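Local coordinates for EGF family domain-containing protein (Toxoplasma gondii, PDB 4Z80) that binds a peptide of the rhoptry neck protein RON2L1 and probably serves, as a member of the AMA family, in moving-junction formation during host-cell invasion, at residues T14-F19 with V353-V358; N124-S129 with A155-H160; H128-C133 with P232-P237. One frame throughout, in Å; residues are numbered along the deposited sequence.

Contact 1: T14-F19 with V353-V358; sequences TYMDRF and VRWGVV
Phe19 and Trp355 form a T-shaped (edge-to-face) aromatic pair, through which the end region of the N-terminal helix 8-16 and the 3-10 residues 17-19 pack against strand 353-359, the central strand of a three-stranded antiparallel sheet in what is probably the PAN-type domain. The six-membered ring of Trp355 turns its outer edge onto one face of Phe19, with the planes at 70° and the centroids 5.2 Å apart. With CG anti to its carbonyl carbon (chi1 -59°), Trp355 carries this ring across to Phe19, the two side chains crossing at about a right angle. Trp355 CH2 comes closest, 3.7 Å from Phe19 CD1. The opposite face of Phe19 carries Arg18 CG over its centre, which sandwiches the ring between an aliphatic chain and an indole edge.

The remaining apolar touch across the contact is looser: Met16 CE approaches the same indole edge, 4.3 Å from Trp355 CZ3. Around this buried patch, Trp355 also meets Trp405 edge-to-face, and Trp405 NE1 bonds to Phe19 O, linking the backbone at Phe19 to strand 405-410 of the adjoining four-stranded sheet. A salt bridge from Asp17 to Lys343 adds a polar tie.

No hydrogen bond crosses between the two segments; within 14-19, Tyr15 O receives both the backbone N and the side-chain NE of Arg18, the NE bond being 3.1 Å long and bent to 138° at the hydrogen.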
loop_
_atom_site.group_PDB
_atom_site.type_symbol
_atom_site.label_atom_id
_atom_site.label_comp_id
_atom_site.label_asym_id
_atom_site.label_seq_id
_atom_site.Cartn_x
_atom_site.Cartn_y
_atom_site.Cartn_z
ATOM N N THR A 14 5.921 16.173 -22.398
ATOM C CA THR A 14 5.701 14.747 -22.157
ATOM C C THR A 14 6.417 14.294 -20.889
ATOM O O THR A 14 5.849 13.553 -20.084
ATOM C CB THR A 14 6.175 13.906 -23.356
ATOM O OG1 THR A 14 5.317 14.165 -24.473
ATOM C CG2 THR A 14 6.146 12.415 -23.047
ATOM N N TYR A 15 7.653 14.748 -20.703
ATOM C CA TYR A 15 8.414 14.410 -19.509
ATOM C C TYR A 15 7.778 15.024 -18.260
ATOM O O TYR A 15 7.595 14.340 -17.253
ATOM C CB TYR A 15 9.876 14.868 -19.638
ATOM C CG TYR A 15 10.653 14.755 -18.337
ATOM C CD1 TYR A 15 11.102 13.525 -17.878
ATOM C CD2 TYR A 15 10.913 15.875 -17.562
ATOM C CE1 TYR A 15 11.799 13.416 -16.670
ATOM C CE2 TYR A 15 11.611 15.778 -16.365
ATOM C CZ TYR A 15 12.043 14.550 -15.925
ATOM O OH TYR A 15 12.736 14.478 -14.731
ATOM N N MET A 16 7.437 16.307 -18.324
ATOM C CA MET A 16 6.950 17.020 -17.141
ATOM C C MET A 16 5.571 16.551 -16.694
ATOM O O MET A 16 5.168 16.820 -15.563
ATOM C CB MET A 16 6.930 18.529 -17.400
ATOM C CG MET A 16 8.322 19.153 -17.444
ATOM S SD MET A 16 9.250 19.006 -15.920
ATOM C CE MET A 16 8.257 20.000 -14.797
ATOM N N ASP A 17 4.869 15.834 -17.569
ATOM C CA ASP A 17 3.576 15.231 -17.240
ATOM C C ASP A 17 3.676 14.354 -15.989
ATOM O O ASP A 17 2.705 14.225 -15.241
ATOM C CB ASP A 17 3.076 14.426 -18.449
ATOM C CG ASP A 17 1.728 13.763 -18.229
ATOM O OD1 ASP A 17 0.808 14.391 -17.669
ATOM O OD2 ASP A 17 1.590 12.601 -18.665
ATOM N N ARG A 18 4.855 13.787 -15.726
ATOM C CA ARG A 18 5.008 12.881 -14.590
ATOM C C ARG A 18 4.888 13.626 -13.253
ATOM O O ARG A 18 4.763 12.991 -12.202
ATOM C CB ARG A 18 6.345 12.117 -14.662
ATOM C CG ARG A 18 7.591 12.947 -14.346
ATOM C CD ARG A 18 8.883 12.215 -14.749
ATOM N NE ARG A 18 8.786 11.755 -16.130
ATOM C CZ ARG A 18 9.487 10.748 -16.648
ATOM N NH1 ARG A 18 10.369 10.089 -15.910
ATOM N NH2 ARG A 18 9.298 10.404 -17.912
ATOM N N PHE A 19 4.910 14.956 -13.293
ATOM C CA PHE A 19 4.819 15.762 -12.073
ATOM C C PHE A 19 3.425 16.366 -11.902
ATOM O O PHE A 19 3.190 17.104 -10.940
ATOM C CB PHE A 19 5.891 16.863 -12.075
ATOM C CG PHE A 19 7.294 16.320 -12.147
ATOM C CD1 PHE A 19 7.832 15.613 -11.089
ATOM C CD2 PHE A 19 8.052 16.486 -13.292
ATOM C CE1 PHE A 19 9.123 15.089 -11.162
ATOM C CE2 PHE A 19 9.337 15.969 -13.367
ATOM C CZ PHE A 19 9.864 15.273 -12.301
ATOM N N VAL A 353 17.518 22.280 -8.716
ATOM C CA VAL A 353 16.528 22.858 -9.611
ATOM C C VAL A 353 15.386 23.496 -8.837
ATOM O O VAL A 353 15.184 23.204 -7.655
ATOM C CB VAL A 353 15.954 21.820 -10.600
ATOM C CG1 VAL A 353 17.004 21.463 -11.673
ATOM C CG2 VAL A 353 15.465 20.571 -9.866
ATOM N N ARG A 354 14.677 24.375 -9.541
ATOM C CA ARG A 354 13.520 25.116 -9.023
ATOM C C ARG A 354 12.310 24.899 -9.940
ATOM O O ARG A 354 12.445 24.994 -11.162
ATOM C CB ARG A 354 13.826 26.618 -8.951
ATOM C CG ARG A 354 15.106 27.004 -8.243
ATOM C CD ARG A 354 15.659 28.328 -8.773
ATOM N NE ARG A 354 14.736 29.443 -8.580
ATOM C CZ ARG A 354 14.866 30.632 -9.163
ATOM N NH1 ARG A 354 15.874 30.867 -9.998
ATOM N NH2 ARG A 354 13.980 31.588 -8.925
ATOM N N TRP A 355 11.127 24.636 -9.382
ATOM C CA TRP A 355 9.923 24.489 -10.209
ATOM C C TRP A 355 9.581 25.768 -10.960
ATOM O O TRP A 355 9.610 26.852 -10.380
ATOM C CB TRP A 355 8.704 24.104 -9.360
ATOM C CG TRP A 355 8.841 22.826 -8.595
ATOM C CD1 TRP A 355 9.004 22.690 -7.247
ATOM C CD2 TRP A 355 8.812 21.498 -9.131
ATOM N NE1 TRP A 355 9.087 21.366 -6.911
ATOM C CE2 TRP A 355 8.967 20.610 -8.048
ATOM C CE3 TRP A 355 8.667 20.976 -10.418
ATOM C CZ2 TRP A 355 9.000 19.229 -8.215
ATOM C CZ3 TRP A 355 8.695 19.609 -10.584
ATOM C CH2 TRP A 355 8.862 18.747 -9.490
ATOM N N GLY A 356 9.211 25.637 -12.229
ATOM C CA GLY A 356 8.793 26.789 -13.009
ATOM C C GLY A 356 7.732 26.489 -14.046
ATOM O O GLY A 356 7.263 25.354 -14.183
ATOM N N VAL A 357 7.346 27.534 -14.775
ATOM C CA VAL A 357 6.462 27.411 -15.932
ATOM C C VAL A 357 7.154 28.097 -17.111
ATOM O O VAL A 357 8.018 28.941 -16.915
ATOM C CB VAL A 357 5.070 28.032 -15.675
ATOM C CG1 VAL A 357 4.340 27.259 -14.574
ATOM C CG2 VAL A 357 5.187 29.512 -15.326
ATOM N N VAL A 358 6.792 27.720 -18.330
ATOM C CA VAL A 358 7.492 28.234 -19.497
ATOM C C VAL A 358 7.169 29.714 -19.680
ATOM O O VAL A 358 6.036 30.148 -19.464
ATOM C CB VAL A 358 7.132 27.441 -20.769
ATOM C CG1 VAL A 358 7.752 28.080 -22.007
ATOM C CG2 VAL A 358 7.613 25.998 -20.645
#

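Contact 2: N124-S129 with A155-H160; sequences NVMPHS and AGYLTH
Met126 and Tyr157, with CA atoms 9.0 Å apart, are the nearest CA pair of two irregular segments, and a cis peptide bond turns the chain between Met126 and Pro127. Across that gap the side chains meet without a hydrogen bond.

Met126 is bent at chi2 (-59°), which brings its thioether to the Tyr157 ring in a Met-aromatic contact. The sulfur is 5.3 Å from the ring centroid and 59° off the ring normal, while the terminal methyl is the nearer atom, with Met126 CE 3.9 Å from Tyr157 CD1. The same methyl, Met126 CE, also lies 4.1 Å from Gly156 O.

His128 takes the phenol end of the ring. Its CB is 4.0 Å from Tyr157 CE1. Because CG stands anti to the backbone N (chi1 -178°), the imidazole lies near the hydroxyl, and His128 CD2 packs 3.4 Å from Tyr157 OH, a carbon-oxygen contact; the two side chains cross obliquely. Leu158 CG lies 3.5 Å above one face of Tyr157, toward the rim, so the ring is packed by its own neighbour as well as by Met126 and His128. The carboxylate of Glu143 accepts hydrogen bonds from the backbone N atoms of Asn124, Val125 and Met126, tying down the backbone just before the cis peptide.

The polar ends of the pair serve the bound RON2L1 peptide: Tyr157 OH bonds to Ser11 O of the peptide chain and His128 NE2 to Ser12 OG of that chain, while Pro15 of the peptide packs on Tyr157. Met126 thus packs the ring on its CD1 side and His128 near its hydroxyl, leaving Tyr157 OH and His128 NE2 each bonded to the peptide, consistent with a part in ligand recognition.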
loop_
_atom_site.group_PDB
_atom_site.type_symbol
_atom_site.label_atom_id
_atom_site.label_comp_id
_atom_site.label_asym_id
_atom_site.label_seq_id
_atom_site.Cartn_x
_atom_site.Cartn_y
_atom_site.Cartn_z
ATOM N N ASN A 124 -9.717 -9.820 14.522
ATOM C CA ASN A 124 -10.642 -10.825 15.056
ATOM C C ASN A 124 -11.162 -11.735 13.939
ATOM O O ASN A 124 -12.372 -11.913 13.763
ATOM C CB ASN A 124 -11.797 -10.157 15.803
ATOM C CG ASN A 124 -11.320 -9.318 16.976
ATOM O OD1 ASN A 124 -10.561 -9.793 17.820
ATOM N ND2 ASN A 124 -11.742 -8.060 17.017
ATOM N N VAL A 125 -10.216 -12.311 13.202
ATOM C CA VAL A 125 -10.500 -13.164 12.050
ATOM C C VAL A 125 -10.005 -14.600 12.255
ATOM O O VAL A 125 -10.737 -15.541 11.957
ATOM C CB VAL A 125 -9.853 -12.591 10.771
ATOM C CG1 VAL A 125 -10.011 -13.543 9.582
ATOM C CG2 VAL A 125 -10.469 -11.232 10.440
ATOM N N MET A 126 -8.778 -14.757 12.759
ATOM C CA MET A 126 -8.120 -16.067 12.839
ATOM C C MET A 126 -8.207 -16.647 14.249
ATOM O O MET A 126 -7.860 -15.974 15.215
ATOM C CB MET A 126 -6.645 -15.962 12.427
ATOM C CG MET A 126 -6.411 -15.395 11.027
ATOM S SD MET A 126 -7.216 -16.378 9.742
ATOM C CE MET A 126 -6.651 -15.523 8.265
ATOM N N PRO A 127 -8.636 -17.910 14.377
ATOM C CA PRO A 127 -9.020 -18.850 13.318
ATOM C C PRO A 127 -10.405 -18.563 12.765
ATOM O O PRO A 127 -11.316 -18.225 13.518
ATOM C CB PRO A 127 -8.999 -20.200 14.030
ATOM C CG PRO A 127 -9.403 -19.857 15.429
ATOM C CD PRO A 127 -8.722 -18.537 15.707
ATOM N N HIS A 128 -10.561 -18.711 11.457
ATOM C CA HIS A 128 -11.848 -18.470 10.832
ATOM C C HIS A 128 -12.778 -19.652 11.047
ATOM O O HIS A 128 -13.987 -19.486 11.170
ATOM C CB HIS A 128 -11.661 -18.197 9.341
ATOM C CG HIS A 128 -12.935 -17.889 8.628
ATOM N ND1 HIS A 128 -13.640 -16.725 8.839
ATOM C CD2 HIS A 128 -13.649 -18.607 7.731
ATOM C CE1 HIS A 128 -14.729 -16.733 8.093
ATOM N NE2 HIS A 128 -14.758 -17.864 7.412
ATOM N N SER A 129 -12.193 -20.845 11.089
ATOM C CA SER A 129 -12.940 -22.072 11.347
ATOM C C SER A 129 -12.118 -22.988 12.235
ATOM O O SER A 129 -10.889 -22.996 12.166
ATOM C CB SER A 129 -13.292 -22.788 10.040
ATOM O OG SER A 129 -13.849 -24.071 10.297
ATOM N N ALA A 155 -0.365 -13.653 7.196
ATOM C CA ALA A 155 0.625 -14.237 6.301
ATOM C C ALA A 155 0.002 -15.093 5.206
ATOM O O ALA A 155 0.515 -15.156 4.090
ATOM C CB ALA A 155 1.602 -15.069 7.092
ATOM N N GLY A 156 -1.085 -15.770 5.537
ATOM C CA GLY A 156 -1.735 -16.659 4.597
ATOM C C GLY A 156 -2.987 -17.241 5.211
ATOM O O GLY A 156 -3.318 -16.959 6.368
ATOM N N TYR A 157 -3.693 -18.053 4.434
ATOM C CA TYR A 157 -4.941 -18.661 4.883
ATOM C C TYR A 157 -5.187 -19.916 4.045
ATOM O O TYR A 157 -5.113 -19.865 2.817
ATOM C CB TYR A 157 -6.110 -17.672 4.769
ATOM C CG TYR A 157 -7.450 -18.290 5.077
ATOM C CD1 TYR A 157 -7.760 -18.734 6.357
ATOM C CD2 TYR A 157 -8.406 -18.440 4.083
ATOM C CE1 TYR A 157 -8.988 -19.313 6.629
ATOM C CE2 TYR A 157 -9.631 -19.010 4.350
ATOM C CZ TYR A 157 -9.916 -19.450 5.613
ATOM O OH TYR A 157 -11.144 -20.025 5.858
ATOM N N LEU A 158 -5.450 -21.035 4.727
ATOM C CA LEU A 158 -5.529 -22.377 4.123
ATOM C C LEU A 158 -4.169 -22.756 3.538
ATOM O O LEU A 158 -3.227 -21.973 3.587
ATOM C CB LEU A 158 -6.631 -22.449 3.054
ATOM C CG LEU A 158 -8.012 -22.003 3.539
ATOM C CD1 LEU A 158 -9.036 -22.046 2.415
ATOM C CD2 LEU A 158 -8.477 -22.839 4.720
ATOM N N THR A 159 -4.036 -23.968 3.010
ATOM C CA THR A 159 -2.717 -24.401 2.542
ATOM C C THR A 159 -2.249 -23.616 1.322
ATOM O O THR A 159 -1.049 -23.428 1.124
ATOM C CB THR A 159 -2.687 -25.913 2.198
ATOM O OG1 THR A 159 -3.734 -26.227 1.272
ATOM C CG2 THR A 159 -2.847 -26.744 3.451
ATOM N N HIS A 160 -3.190 -23.167 0.502
ATOM C CA HIS A 160 -2.850 -22.468 -0.731
ATOM C C HIS A 160 -4.077 -21.752 -1.274
ATOM O O HIS A 160 -5.205 -22.010 -0.850
ATOM C CB HIS A 160 -2.290 -23.449 -1.773
ATOM C CG HIS A 160 -3.270 -24.498 -2.190
ATOM N ND1 HIS A 160 -3.575 -25.585 -1.399
ATOM C CD2 HIS A 160 -4.021 -24.624 -3.311
ATOM C CE1 HIS A 160 -4.475 -26.335 -2.015
ATOM N NE2 HIS A 160 -4.763 -25.774 -3.176
#

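Contact 3: H128-C133 with P232-P237; sequences HSTTSC and PPYNPP
Cys133 and Thr130, the end residues of a type II beta turn, rest on Pro232 beside the disulfide that joins Cys133 to Cys231. Cys133 CB lies 4.0 Å and Cys133 SG 4.1 Å from Pro232 CD, so the proline next to Cys231 packs on the Cys133 side of the bridge. Thr130 sends its methyl, not its hydroxyl, across: CG2 stands anti to the carbonyl carbon, 4.1 Å from Pro232 CG and 4.0 Å from Tyr234 OH. Tyr234 OH bonds to Gly230 O, and Pro232 CA lies 3.6 Å above one face of the Tyr234 ring, toward the rim.

The turn is closed by Cys133 N to Thr130 O. An ST turn leads into it, with Thr131 N giving a nearly straight bond (167°, 3.1 Å) to Ser129 OG. Ser129 OG and Thr131 OG1 also bond to the carboxylate of Glu16 of the RON2L1 peptide chain, which places this turn at the ligand.

No helix or strand lies in either segment: residues 128-133 belong to the long loop between strands 101-104 and 160-161, whereas residues 232-237 form part of the connection from strand 218-219 to strand 238-239.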
loop_
_atom_site.group_PDB
_atom_site.type_symbol
_atom_site.label_atom_id
_atom_site.label_comp_id
_atom_site.label_asym_id
_atom_site.label_seq_id
_atom_site.Cartn_x
_atom_site.Cartn_y
_atom_site.Cartn_z
ATOM N N HIS A 128 -10.561 -18.711 11.457
ATOM C CA HIS A 128 -11.848 -18.470 10.832
ATOM C C HIS A 128 -12.778 -19.652 11.047
ATOM O O HIS A 128 -13.987 -19.486 11.170
ATOM C CB HIS A 128 -11.661 -18.197 9.341
ATOM C CG HIS A 128 -12.935 -17.889 8.628
ATOM N ND1 HIS A 128 -13.640 -16.725 8.839
ATOM C CD2 HIS A 128 -13.649 -18.607 7.731
ATOM C CE1 HIS A 128 -14.729 -16.733 8.093
ATOM N NE2 HIS A 128 -14.758 -17.864 7.412
ATOM N N SER A 129 -12.193 -20.845 11.089
ATOM C CA SER A 129 -12.940 -22.072 11.347
ATOM C C SER A 129 -12.118 -22.988 12.235
ATOM O O SER A 129 -10.889 -22.996 12.166
ATOM C CB SER A 129 -13.292 -22.788 10.040
ATOM O OG SER A 129 -13.849 -24.071 10.297
ATOM N N THR A 130 -12.805 -23.747 13.079
ATOM C CA THR A 130 -12.158 -24.793 13.859
ATOM C C THR A 130 -12.871 -26.117 13.631
ATOM O O THR A 130 -12.833 -26.998 14.480
ATOM C CB THR A 130 -12.145 -24.465 15.368
ATOM O OG1 THR A 130 -13.485 -24.252 15.829
ATOM C CG2 THR A 130 -11.315 -23.223 15.636
ATOM N N THR A 131 -13.502 -26.260 12.472
ATOM C CA THR A 131 -14.246 -27.475 12.157
ATOM C C THR A 131 -13.361 -28.714 12.281
ATOM O O THR A 131 -12.268 -28.767 11.716
ATOM C CB THR A 131 -14.848 -27.383 10.752
ATOM O OG1 THR A 131 -15.827 -26.339 10.746
ATOM C CG2 THR A 131 -15.519 -28.695 10.331
ATOM N N SER A 132 -13.861 -29.674 13.063
ATOM C CA SER A 132 -13.243 -30.985 13.320
ATOM C C SER A 132 -12.177 -30.951 14.423
ATOM O O SER A 132 -11.664 -32.001 14.823
ATOM C CB SER A 132 -12.647 -31.574 12.037
ATOM O OG SER A 132 -11.321 -31.143 11.804
ATOM N N CYS A 133 -11.852 -29.760 14.918
ATOM C CA CYS A 133 -10.879 -29.624 16.002
ATOM C C CYS A 133 -11.438 -30.149 17.321
ATOM O O CYS A 133 -12.642 -30.133 17.542
ATOM C CB CYS A 133 -10.460 -28.162 16.181
ATOM S SG CYS A 133 -9.634 -27.433 14.746
ATOM N N PRO A 232 -7.040 -25.026 18.010
ATOM C CA PRO A 232 -6.626 -24.448 19.295
ATOM C C PRO A 232 -5.958 -25.477 20.198
ATOM O O PRO A 232 -6.163 -26.674 19.999
ATOM C CB PRO A 232 -7.944 -23.965 19.922
ATOM C CG PRO A 232 -8.992 -24.096 18.847
ATOM C CD PRO A 232 -8.507 -25.119 17.890
ATOM N N PRO A 233 -5.191 -25.022 21.197
ATOM C CA PRO A 233 -4.911 -23.625 21.554
ATOM C C PRO A 233 -3.799 -22.997 20.722
ATOM O O PRO A 233 -3.087 -23.696 20.004
ATOM C CB PRO A 233 -4.494 -23.728 23.022
ATOM C CG PRO A 233 -3.843 -25.059 23.109
ATOM C CD PRO A 233 -4.613 -25.955 22.182
ATOM N N TYR A 234 -3.659 -21.679 20.835
ATOM C CA TYR A 234 -2.670 -20.933 20.070
ATOM C C TYR A 234 -1.687 -20.263 21.012
ATOM O O TYR A 234 -1.994 -20.042 22.184
ATOM C CB TYR A 234 -3.366 -19.891 19.174
ATOM C CG TYR A 234 -4.456 -20.509 18.334
ATOM C CD1 TYR A 234 -4.148 -21.214 17.180
ATOM C CD2 TYR A 234 -5.789 -20.418 18.713
ATOM C CE1 TYR A 234 -5.127 -21.805 16.424
ATOM C CE2 TYR A 234 -6.780 -20.997 17.959
ATOM C CZ TYR A 234 -6.442 -21.697 16.817
ATOM O OH TYR A 234 -7.428 -22.294 16.062
ATOM N N ASN A 235 -0.504 -19.951 20.499
ATOM C CA ASN A 235 0.512 -19.278 21.294
ATOM C C ASN A 235 1.235 -18.257 20.436
ATOM O O ASN A 235 2.411 -18.404 20.132
ATOM C CB ASN A 235 1.498 -20.296 21.887
ATOM C CG ASN A 235 2.349 -19.709 23.008
ATOM O OD1 ASN A 235 1.966 -18.730 23.652
ATOM N ND2 ASN A 235 3.506 -20.313 23.249
ATOM N N PRO A 236 0.509 -17.208 20.023
ATOM C CA PRO A 236 1.157 -16.138 19.268
ATOM C C PRO A 236 2.139 -15.382 20.161
ATOM O O PRO A 236 2.043 -15.485 21.387
ATOM C CB PRO A 236 -0.023 -15.261 18.825
ATOM C CG PRO A 236 -1.066 -15.489 19.865
ATOM C CD PRO A 236 -0.922 -16.934 20.254
ATOM N N PRO A 237 3.073 -14.630 19.568
ATOM C CA PRO A 237 3.227 -14.449 18.124
ATOM C C PRO A 237 3.998 -15.586 17.461
ATOM O O PRO A 237 4.815 -16.249 18.102
ATOM C CB PRO A 237 3.996 -13.125 18.027
ATOM C CG PRO A 237 4.809 -13.087 19.275
ATOM C CD PRO A 237 4.010 -13.784 20.334
#

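Contacts 2 and 3 are neighbours at one end of the elongated chain, their centres about 9 Å apart. They share His128 and Ser129 and meet directly where Pro127 CG lies 3.2 Å from Tyr234 OH. Contact 1 lies across the chain's centre, its centre about 47 Å from that of contact 2 and about 55 Å from that of contact 3. Along the sequence both are nested within the loop that contact 1 closes. Contact 1 joins the N-terminal region to the sheet of strand 353-359 and is not touched by the peptide, whereas the irregular loops of contacts 2 and 3 together form part of the RON2L1-binding surface.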